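Local coordinates for chemotaxis protein motB (PDB 3CYP), which probably fastens the torque-generating machinery of the flagellar motor to the cell wall through its C-terminal domain, the part in this chain, at residues Q31-P34 / K35-I39. Residues are numbered along the deposited sequence; the frame is centred on the assembly and turned at random.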
loop_
_atom_site.group_PDB
_atom_site.type_symbol
_atom_site.label_atom_id
_atom_site.label_comp_id
_atom_site.label_asym_id
_atom_site.label_seq_id
_atom_site.Cartn_x
_atom_site.Cartn_y
_atom_site.Cartn_z
ATOM N N GLN B 31 -13.755 -0.275 -10.371
ATOM C CA GLN B 31 -14.893 -0.836 -9.684
ATOM C C GLN B 31 -15.788 -1.684 -10.594
ATOM O O GLN B 31 -16.630 -2.433 -10.086
ATOM C CB GLN B 31 -15.669 0.289 -9.020
ATOM C CG GLN B 31 -14.851 0.957 -7.960
ATOM C CD GLN B 31 -15.543 2.115 -7.336
ATOM O OE1 GLN B 31 -16.473 1.926 -6.540
ATOM N NE2 GLN B 31 -15.044 3.318 -7.604
ATOM N N LYS B 32 -15.619 -1.555 -11.911
ATOM C CA LYS B 32 -16.381 -2.350 -12.890
ATOM C C LYS B 32 -15.730 -3.706 -13.175
ATOM O O LYS B 32 -16.366 -4.586 -13.769
ATOM C CB LYS B 32 -16.516 -1.579 -14.206
ATOM C CG LYS B 32 -17.355 -0.307 -14.091
ATOM C CD LYS B 32 -17.460 0.381 -15.418
ATOM C CE LYS B 32 -18.121 1.763 -15.264
ATOM N NZ LYS B 32 -19.567 1.633 -15.131
ATOM N N LEU B 33 -14.471 -3.846 -12.792
ATOM C CA LEU B 33 -13.692 -5.057 -13.154
ATOM C C LEU B 33 -14.105 -6.270 -12.348
ATOM O O LEU B 33 -14.623 -6.173 -11.233
ATOM C CB LEU B 33 -12.181 -4.830 -12.903
ATOM C CG LEU B 33 -11.567 -3.650 -13.616
ATOM C CD1 LEU B 33 -10.077 -3.554 -13.342
ATOM C CD2 LEU B 33 -11.852 -3.642 -15.129
ATOM N N PRO B 34 -13.806 -7.470 -12.903
ATOM C CA PRO B 34 -13.952 -8.694 -12.137
ATOM C C PRO B 34 -13.200 -8.613 -10.834
ATOM O O PRO B 34 -12.074 -8.078 -10.804
ATOM C CB PRO B 34 -13.356 -9.750 -13.078
ATOM C CG PRO B 34 -13.534 -9.232 -14.406
ATOM C CD PRO B 34 -13.287 -7.734 -14.251
ATOM N N LYS B 35 -13.780 -9.165 -9.770
ATOM C CA LYS B 35 -13.189 -9.155 -8.451
ATOM C C LYS B 35 -11.812 -9.792 -8.392
ATOM O O LYS B 35 -11.010 -9.410 -7.547
ATOM C CB LYS B 35 -14.084 -9.894 -7.456
ATOM C CG LYS B 35 -15.380 -9.207 -7.165
ATOM C CD LYS B 35 -16.241 -10.032 -6.190
ATOM C CE LYS B 35 -16.563 -11.458 -6.677
ATOM N NZ LYS B 35 -17.660 -11.509 -7.675
ATOM N N ARG B 36 -11.532 -10.730 -9.298
ATOM C CA ARG B 36 -10.244 -11.410 -9.271
ATOM C C ARG B 36 -9.121 -10.578 -9.884
ATOM O O ARG B 36 -7.956 -10.991 -9.823
ATOM C CB ARG B 36 -10.329 -12.804 -9.924
ATOM C CG ARG B 36 -10.989 -13.803 -9.026
ATOM C CD ARG B 36 -11.320 -15.127 -9.737
ATOM N NE ARG B 36 -10.158 -15.792 -10.312
ATOM C CZ ARG B 36 -9.900 -15.897 -11.611
ATOM N NH1 ARG B 36 -10.692 -15.315 -12.521
ATOM N NH2 ARG B 36 -8.831 -16.571 -12.009
ATOM N N VAL B 37 -9.466 -9.448 -10.495
ATOM C CA VAL B 37 -8.470 -8.581 -11.107
ATOM C C VAL B 37 -7.984 -7.634 -9.983
ATOM O O VAL B 37 -8.779 -6.958 -9.292
ATOM C CB VAL B 37 -9.042 -7.739 -12.309
ATOM C CG1 VAL B 37 -7.992 -6.696 -12.787
ATOM C CG2 VAL B 37 -9.537 -8.658 -13.462
ATOM N N HIS B 38 -6.673 -7.564 -9.808
ATOM C CA HIS B 38 -6.074 -6.628 -8.874
ATOM C C HIS B 38 -5.251 -5.584 -9.631
ATOM O O HIS B 38 -4.965 -5.722 -10.834
ATOM C CB HIS B 38 -5.236 -7.365 -7.846
ATOM C CG HIS B 38 -6.040 -8.136 -6.840
ATOM N ND1 HIS B 38 -5.637 -8.272 -5.530
ATOM C CD2 HIS B 38 -7.194 -8.833 -6.957
ATOM C CE1 HIS B 38 -6.555 -8.965 -4.864
ATOM N NE2 HIS B 38 -7.497 -9.336 -5.709
ATOM N N ILE B 39 -4.960 -4.503 -8.920
ATOM C CA ILE B 39 -4.324 -3.310 -9.470
ATOM C C ILE B 39 -3.082 -2.991 -8.643
ATOM O O ILE B 39 -3.167 -2.920 -7.415
ATOM C CB ILE B 39 -5.305 -2.130 -9.340
ATOM C CG1 ILE B 39 -6.578 -2.432 -10.155
ATOM C CG2 ILE B 39 -4.610 -0.775 -9.685
ATOM C CD1 ILE B 39 -6.385 -2.383 -11.569
#
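P34 and V37 close a type I beta turn, in which V37 N donates to P34 O at 3.0 Å. K35 and R36 fill the two corners of the turn. The methyls of V37 split between two partners. CG1 lies anti to the backbone N (chi1 172°) and meets L33 CD1 at 3.8 Å. CG2 sits beside that N and packs along the proline ring, 3.9 Å from P34 CD. The P34 and V37 side chains thus run side by side and point the same way, while L33 comes to V37 at a slant. L33 CD1 also makes a looser contact with I39 CD1, at 4.3 Å. L33 and I39 both pack on F113 of strand 108-114, and V37 packs against D119 and I123 of helix 117-131. At the exposed corner, R36 turns its guanidinium to D116, with which NH2 forms a salt bridge. Helix 17-30 is joined in this way to strand 38-44. There the backbone of H38 bonds to S114 and that of I39 to Q82 and S84, so the strand enters the sheet between 108-114 and 83-87. This is a helix-to-strand connection closed by a type I turn, with L33, V37 and I39 on its buried side, within the OmpA-like fold of the MotB cell wall anchor domain.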